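Local coordinates for protein aspartyl-tRNA synthetase 2 (Thermus thermophilus, PDB 1N9W) that activates L-aspartate with ATP and transfers it to both tRNA(Asp) and tRNA(Asn), acting as a non-discriminating class II synthetase homodimer, at residues F135-T149 with Y182-V196. Sequence-based numbering, arbitrary orientation.
Sequences FRRYLDRQDFTEIFT and YKQIMVGVFERVYEV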
loop_
_atom_site.group_PDB
_atom_site.type_symbol
_atom_site.label_atom_id
_atom_site.label_comp_id
_atom_site.label_asym_id
_atom_site.label_seq_id
_atom_site.Cartn_x
_atom_site.Cartn_y
_atom_site.Cartn_z
ATOM N N PHE B 135 4.887 -1.093 -8.547
ATOM C CA PHE B 135 5.151 -2.367 -7.891
ATOM C C PHE B 135 3.860 -3.168 -7.761
ATOM O O PHE B 135 3.785 -4.314 -8.202
ATOM C CB PHE B 135 5.734 -2.089 -6.507
ATOM C CG PHE B 135 6.020 -3.315 -5.698
ATOM C CD1 PHE B 135 7.163 -4.076 -5.942
ATOM C CD2 PHE B 135 5.155 -3.706 -4.678
ATOM C CE1 PHE B 135 7.440 -5.201 -5.176
ATOM C CE2 PHE B 135 5.423 -4.831 -3.907
ATOM C CZ PHE B 135 6.568 -5.585 -4.152
ATOM N N ARG B 136 2.843 -2.550 -7.157
ATOM C CA ARG B 136 1.554 -3.203 -6.953
ATOM C C ARG B 136 0.792 -3.501 -8.254
ATOM O O ARG B 136 0.116 -4.527 -8.357
ATOM C CB ARG B 136 0.664 -2.355 -6.032
ATOM C CG ARG B 136 1.247 -2.064 -4.652
ATOM C CD ARG B 136 0.120 -1.861 -3.627
ATOM N NE ARG B 136 0.569 -1.311 -2.341
ATOM C CZ ARG B 136 0.804 -0.023 -2.115
ATOM N NH1 ARG B 136 0.631 0.866 -3.088
ATOM N NH2 ARG B 136 1.216 0.379 -0.913
ATOM N N ARG B 137 0.896 -2.605 -9.233
ATOM C CA ARG B 137 0.209 -2.787 -10.506
ATOM C C ARG B 137 0.757 -4.012 -11.234
ATOM O O ARG B 137 -0.002 -4.908 -11.598
ATOM C CB ARG B 137 0.380 -1.549 -11.401
ATOM C CG ARG B 137 -0.642 -1.445 -12.542
ATOM C CD ARG B 137 -0.200 -0.521 -13.688
ATOM N NE ARG B 137 -0.061 0.899 -13.345
ATOM C CZ ARG B 137 -1.044 1.687 -12.908
ATOM N NH1 ARG B 137 -2.265 1.200 -12.740
ATOM N NH2 ARG B 137 -0.816 2.972 -12.664
ATOM N N TYR B 138 2.070 -4.054 -11.440
ATOM C CA TYR B 138 2.669 -5.182 -12.145
ATOM C C TYR B 138 2.287 -6.508 -11.508
ATOM O O TYR B 138 1.851 -7.422 -12.195
ATOM C CB TYR B 138 4.200 -5.072 -12.184
ATOM C CG TYR B 138 4.841 -6.290 -12.819
ATOM C CD1 TYR B 138 4.828 -6.471 -14.207
ATOM C CD2 TYR B 138 5.365 -7.314 -12.026
ATOM C CE1 TYR B 138 5.307 -7.651 -14.785
ATOM C CE2 TYR B 138 5.844 -8.495 -12.591
ATOM C CZ TYR B 138 5.809 -8.654 -13.974
ATOM O OH TYR B 138 6.251 -9.824 -14.536
ATOM N N LEU B 139 2.446 -6.608 -10.193
ATOM C CA LEU B 139 2.114 -7.844 -9.495
ATOM C C LEU B 139 0.612 -8.156 -9.528
ATOM O O LEU B 139 0.228 -9.318 -9.701
ATOM C CB LEU B 139 2.637 -7.790 -8.053
ATOM C CG LEU B 139 4.180 -7.732 -7.938
ATOM C CD1 LEU B 139 4.585 -7.400 -6.505
ATOM C CD2 LEU B 139 4.801 -9.072 -8.388
ATOM N N ASP B 140 -0.240 -7.144 -9.363
ATOM C CA ASP B 140 -1.694 -7.370 -9.421
ATOM C C ASP B 140 -2.069 -7.956 -10.788
ATOM O O ASP B 140 -2.909 -8.843 -10.870
ATOM C CB ASP B 140 -2.490 -6.064 -9.225
ATOM C CG ASP B 140 -2.584 -5.624 -7.761
ATOM O OD1 ASP B 140 -2.336 -6.454 -6.849
ATOM O OD2 ASP B 140 -2.931 -4.439 -7.527
ATOM N N ARG B 141 -1.459 -7.442 -11.855
ATOM C CA ARG B 141 -1.752 -7.939 -13.194
ATOM C C ARG B 141 -1.281 -9.387 -13.397
ATOM O O ARG B 141 -1.761 -10.069 -14.303
ATOM C CB ARG B 141 -1.135 -7.026 -14.253
ATOM C CG ARG B 141 -1.556 -7.351 -15.683
ATOM C CD ARG B 141 -1.339 -6.152 -16.592
ATOM N NE ARG B 141 -0.003 -5.611 -16.381
ATOM C CZ ARG B 141 0.266 -4.339 -16.106
ATOM N NH1 ARG B 141 -0.710 -3.442 -16.010
ATOM N NH2 ARG B 141 1.522 -3.968 -15.904
ATOM N N GLN B 142 -0.346 -9.845 -12.560
ATOM C CA GLN B 142 0.148 -11.225 -12.616
ATOM C C GLN B 142 -0.603 -12.067 -11.574
ATOM O O GLN B 142 -0.123 -13.116 -11.135
ATOM C CB GLN B 142 1.649 -11.308 -12.309
ATOM C CG GLN B 142 2.572 -10.531 -13.238
ATOM C CD GLN B 142 2.324 -10.840 -14.701
ATOM O OE1 GLN B 142 2.234 -12.002 -15.097
ATOM N NE2 GLN B 142 2.225 -9.796 -15.515
ATOM N N ASP B 143 -1.767 -11.580 -11.157
ATOM C CA ASP B 143 -2.600 -12.278 -10.189
ATOM C C ASP B 143 -2.074 -12.395 -8.762
ATOM O O ASP B 143 -2.478 -13.301 -8.027
ATOM C CB ASP B 143 -2.936 -13.680 -10.701
ATOM C CG ASP B 143 -4.382 -13.805 -11.139
ATOM O OD1 ASP B 143 -4.788 -13.062 -12.058
ATOM O OD2 ASP B 143 -5.105 -14.645 -10.560
ATOM N N PHE B 144 -1.173 -11.509 -8.356
ATOM C CA PHE B 144 -0.688 -11.560 -6.982
ATOM C C PHE B 144 -1.771 -10.954 -6.108
ATOM O O PHE B 144 -2.599 -10.173 -6.583
ATOM C CB PHE B 144 0.590 -10.742 -6.804
ATOM C CG PHE B 144 1.829 -11.448 -7.253
ATOM C CD1 PHE B 144 2.019 -11.757 -8.594
ATOM C CD2 PHE B 144 2.809 -11.806 -6.330
ATOM C CE1 PHE B 144 3.167 -12.414 -9.014
ATOM C CE2 PHE B 144 3.964 -12.464 -6.735
ATOM C CZ PHE B 144 4.147 -12.771 -8.081
ATOM N N THR B 145 -1.775 -11.325 -4.834
ATOM C CA THR B 145 -2.743 -10.783 -3.889
ATOM C C THR B 145 -1.990 -10.063 -2.758
ATOM O O THR B 145 -1.136 -10.652 -2.096
ATOM C CB THR B 145 -3.641 -11.902 -3.285
ATOM O OG1 THR B 145 -4.499 -12.426 -4.306
ATOM C CG2 THR B 145 -4.498 -11.360 -2.148
ATOM N N GLU B 146 -2.306 -8.781 -2.562
ATOM C CA GLU B 146 -1.672 -7.984 -1.512
ATOM C C GLU B 146 -2.132 -8.504 -0.158
ATOM O O GLU B 146 -3.322 -8.756 0.048
ATOM C CB GLU B 146 -2.038 -6.500 -1.652
ATOM C CG GLU B 146 -1.559 -5.609 -0.498
ATOM C CD GLU B 146 -1.540 -4.123 -0.847
ATOM O OE1 GLU B 146 -2.445 -3.662 -1.577
ATOM O OE2 GLU B 146 -0.623 -3.412 -0.376
ATOM N N ILE B 147 -1.187 -8.683 0.759
ATOM C CA ILE B 147 -1.520 -9.162 2.086
ATOM C C ILE B 147 -1.041 -8.189 3.144
ATOM O O ILE B 147 -0.232 -7.298 2.872
ATOM C CB ILE B 147 -0.874 -10.518 2.383
ATOM C CG1 ILE B 147 0.651 -10.376 2.333
ATOM C CG2 ILE B 147 -1.394 -11.562 1.398
ATOM C CD1 ILE B 147 1.404 -11.671 2.518
ATOM N N PHE B 148 -1.548 -8.383 4.356
ATOM C CA PHE B 148 -1.200 -7.544 5.489
ATOM C C PHE B 148 -0.944 -8.446 6.690
ATOM O O PHE B 148 -1.880 -8.994 7.271
ATOM C CB PHE B 148 -2.350 -6.575 5.772
ATOM C CG PHE B 148 -2.818 -5.835 4.547
ATOM C CD1 PHE B 148 -3.755 -6.399 3.687
ATOM C CD2 PHE B 148 -2.277 -4.598 4.222
ATOM C CE1 PHE B 148 -4.132 -5.747 2.517
ATOM C CE2 PHE B 148 -2.647 -3.937 3.053
ATOM C CZ PHE B 148 -3.578 -4.510 2.203
ATOM N N THR B 149 0.327 -8.606 7.047
ATOM C CA THR B 149 0.715 -9.462 8.162
ATOM C C THR B 149 1.103 -8.668 9.409
ATOM O O THR B 149 1.350 -7.460 9.344
ATOM C CB THR B 149 1.887 -10.397 7.771
ATOM O OG1 THR B 149 3.017 -9.619 7.371
ATOM C CG2 THR B 149 1.473 -11.312 6.620
ATOM N N TYR B 182 4.886 -15.792 7.733
ATOM C CA TYR B 182 3.560 -15.401 7.287
ATOM C C TYR B 182 3.461 -15.359 5.770
ATOM O O TYR B 182 2.477 -15.816 5.202
ATOM C CB TYR B 182 3.167 -14.047 7.877
ATOM C CG TYR B 182 3.000 -14.066 9.382
ATOM C CD1 TYR B 182 2.339 -15.122 10.019
ATOM C CD2 TYR B 182 3.476 -13.014 10.170
ATOM C CE1 TYR B 182 2.153 -15.128 11.406
ATOM C CE2 TYR B 182 3.293 -13.006 11.556
ATOM C CZ TYR B 182 2.630 -14.065 12.164
ATOM O OH TYR B 182 2.435 -14.053 13.526
ATOM N N LYS B 183 4.483 -14.829 5.110
ATOM C CA LYS B 183 4.450 -14.753 3.661
ATOM C C LYS B 183 4.472 -16.139 3.020
ATOM O O LYS B 183 3.945 -16.326 1.923
ATOM C CB LYS B 183 5.612 -13.895 3.153
ATOM C CG LYS B 183 5.523 -12.444 3.611
ATOM C CD LYS B 183 6.760 -11.638 3.252
ATOM C CE LYS B 183 6.580 -10.153 3.590
ATOM N NZ LYS B 183 6.279 -9.879 5.025
ATOM N N GLN B 184 5.070 -17.114 3.695
ATOM C CA GLN B 184 5.116 -18.465 3.143
ATOM C C GLN B 184 3.761 -19.125 3.310
ATOM O O GLN B 184 3.255 -19.776 2.394
ATOM C CB GLN B 184 6.194 -19.285 3.840
ATOM C CG GLN B 184 7.541 -18.610 3.783
ATOM C CD GLN B 184 8.633 -19.449 4.370
ATOM O OE1 GLN B 184 9.255 -20.226 3.610
ATOM N NE2 GLN B 184 8.857 -19.348 5.595
ATOM N N ILE B 185 3.171 -18.940 4.482
ATOM C CA ILE B 185 1.860 -19.496 4.752
ATOM C C ILE B 185 0.863 -18.925 3.759
ATOM O O ILE B 185 -0.008 -19.641 3.267
ATOM C CB ILE B 185 1.388 -19.153 6.170
ATOM C CG1 ILE B 185 2.338 -19.781 7.193
ATOM C CG2 ILE B 185 -0.037 -19.644 6.380
ATOM C CD1 ILE B 185 1.978 -19.475 8.629
ATOM N N MET B 186 0.984 -17.637 3.453
ATOM C CA MET B 186 0.044 -17.037 2.512
ATOM C C MET B 186 0.278 -17.535 1.084
ATOM O O MET B 186 -0.615 -17.446 0.247
ATOM C CB MET B 186 0.087 -15.502 2.592
ATOM C CG MET B 186 -0.459 -14.934 3.916
ATOM S SD MET B 186 -2.026 -15.657 4.449
ATOM C CE MET B 186 -3.137 -14.825 3.361
ATOM N N VAL B 187 1.467 -18.066 0.810
ATOM C CA VAL B 187 1.754 -18.612 -0.516
ATOM C C VAL B 187 0.879 -19.855 -0.728
ATOM O O VAL B 187 0.485 -20.163 -1.848
ATOM C CB VAL B 187 3.248 -19.009 -0.653
ATOM C CG1 VAL B 187 3.449 -19.916 -1.853
ATOM C CG2 VAL B 187 4.099 -17.770 -0.806
ATOM N N GLY B 188 0.585 -20.566 0.357
ATOM C CA GLY B 188 -0.247 -21.753 0.256
ATOM C C GLY B 188 -1.717 -21.387 0.155
ATOM O O GLY B 188 -2.561 -22.229 -0.140
ATOM N N VAL B 189 -2.019 -20.116 0.405
ATOM C CA VAL B 189 -3.386 -19.619 0.346
ATOM C C VAL B 189 -3.680 -18.952 -0.997
ATOM O O VAL B 189 -4.685 -19.258 -1.644
ATOM C CB VAL B 189 -3.649 -18.616 1.502
ATOM C CG1 VAL B 189 -5.074 -18.071 1.424
ATOM C CG2 VAL B 189 -3.418 -19.300 2.851
ATOM N N PHE B 190 -2.789 -18.064 -1.428
ATOM C CA PHE B 190 -2.974 -17.330 -2.683
ATOM C C PHE B 190 -1.937 -17.611 -3.771
ATOM O O PHE B 190 -2.010 -17.037 -4.857
ATOM C CB PHE B 190 -3.007 -15.828 -2.385
ATOM C CG PHE B 190 -4.199 -15.392 -1.573
ATOM C CD1 PHE B 190 -5.490 -15.618 -2.036
ATOM C CD2 PHE B 190 -4.028 -14.725 -0.356
ATOM C CE1 PHE B 190 -6.598 -15.189 -1.308
ATOM C CE2 PHE B 190 -5.131 -14.289 0.385
ATOM C CZ PHE B 190 -6.421 -14.523 -0.091
ATOM N N GLU B 191 -0.974 -18.480 -3.471
ATOM C CA GLU B 191 0.070 -18.863 -4.431
ATOM C C GLU B 191 1.075 -17.758 -4.758
ATOM O O GLU B 191 2.275 -18.016 -4.887
ATOM C CB GLU B 191 -0.571 -19.350 -5.744
ATOM C CG GLU B 191 -1.407 -20.632 -5.643
ATOM C CD GLU B 191 -2.093 -20.995 -6.963
ATOM O OE1 GLU B 191 -1.519 -20.701 -8.039
ATOM O OE2 GLU B 191 -3.195 -21.588 -6.926
ATOM N N ARG B 192 0.577 -16.532 -4.898
ATOM C CA ARG B 192 1.407 -15.370 -5.228
ATOM C C ARG B 192 0.939 -14.187 -4.395
ATOM O O ARG B 192 -0.207 -13.747 -4.519
ATOM C CB ARG B 192 1.254 -15.045 -6.722
ATOM C CG ARG B 192 1.595 -16.210 -7.601
ATOM C CD ARG B 192 0.663 -16.291 -8.785
ATOM N NE ARG B 192 1.083 -15.444 -9.871
ATOM C CZ ARG B 192 1.990 -15.785 -10.781
ATOM N NH1 ARG B 192 2.579 -16.970 -10.731
ATOM N NH2 ARG B 192 2.308 -14.931 -11.752
ATOM N N VAL B 193 1.825 -13.677 -3.550
ATOM C CA VAL B 193 1.482 -12.554 -2.687
ATOM C C VAL B 193 2.628 -11.567 -2.543
ATOM O O VAL B 193 3.773 -11.866 -2.879
ATOM C CB VAL B 193 1.118 -13.029 -1.250
ATOM C CG1 VAL B 193 0.022 -14.075 -1.299
ATOM C CG2 VAL B 193 2.353 -13.572 -0.547
ATOM N N TYR B 194 2.303 -10.378 -2.051
ATOM C CA TYR B 194 3.311 -9.362 -1.836
ATOM C C TYR B 194 2.853 -8.465 -0.712
ATOM O O TYR B 194 1.681 -8.470 -0.327
ATOM C CB TYR B 194 3.541 -8.520 -3.094
ATOM C CG TYR B 194 2.371 -7.645 -3.480
ATOM C CD1 TYR B 194 1.391 -8.102 -4.356
ATOM C CD2 TYR B 194 2.260 -6.344 -2.983
ATOM C CE1 TYR B 194 0.332 -7.283 -4.738
ATOM C CE2 TYR B 194 1.209 -5.517 -3.356
ATOM C CZ TYR B 194 0.248 -5.993 -4.238
ATOM O OH TYR B 194 -0.778 -5.172 -4.645
ATOM N N GLU B 195 3.782 -7.695 -0.167
ATOM C CA GLU B 195 3.433 -6.800 0.919
ATOM C C GLU B 195 4.347 -5.595 0.954
ATOM O O GLU B 195 5.542 -5.679 0.657
ATOM C CB GLU B 195 3.473 -7.548 2.258
ATOM C CG GLU B 195 3.325 -6.648 3.487
ATOM C CD GLU B 195 3.152 -7.431 4.782
ATOM O OE1 GLU B 195 3.908 -8.398 5.016
ATOM O OE2 GLU B 195 2.258 -7.069 5.577
ATOM N N VAL B 196 3.750 -4.466 1.300
ATOM C CA VAL B 196 4.448 -3.199 1.398
ATOM C C VAL B 196 4.329 -2.768 2.840
ATOM O O VAL B 196 3.269 -2.320 3.270
ATOM C CB VAL B 196 3.770 -2.137 0.524
ATOM C CG1 VAL B 196 4.441 -0.792 0.722
ATOM C CG2 VAL B 196 3.806 -2.571 -0.929
HETATM O O HOH W 1 -3.306 -14.589 -5.726
HETATM O O HOH W 2 0.737 -4.665 1.828
HETATM O O HOH W 3 3.784 -5.995 8.270
#
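Y194 lies between helix 135-141 and strand 145-146, its ring met by residues of the helix on one hand and of the strand on the other. The edge of F135 points at the ring face in an offset edge-to-face pair, planes at 88°, while E146 CA lies over one face and L139 CD1 reaches Y194 CB at 3.7 Å. With chi1 at 68°, CG sits between the backbone N and carbonyl carbon, a setting that brings the phenol up against R136 and D140 of the helix, where Y194 OH donates to D140 OD1 (3.0 Å) from above the carboxylate plane. A leucine here would probably leave D140 OD1 without its phenol donor and the edge of F135 without a ring face to meet. Bridges T145-V193 and E146-Y194 make strand 145-146 the parallel outermost strand, within this chain, of the catalytic domain's mixed sheet; helix 119-141 leading into it is consistent with motif 1, the dimer-forming element of class II synthetases. The I147 side chain packs on the V193 side of the sheet, opposite the Y194 ring, its CD1 3.7 Å from V193 CG2. At the start of strand 192-196, R192 NE and NH2 grip Q142 O side-on, NE at 2.9 Å, just before D143, the positive-phi C-prime residue of the helix-ending Schellman motif. R192 CB rests over the F144 ring, 3.5 Å from its centroid. E146 and R136 form reciprocal salt bridges with R136 and E146 of the second subunit.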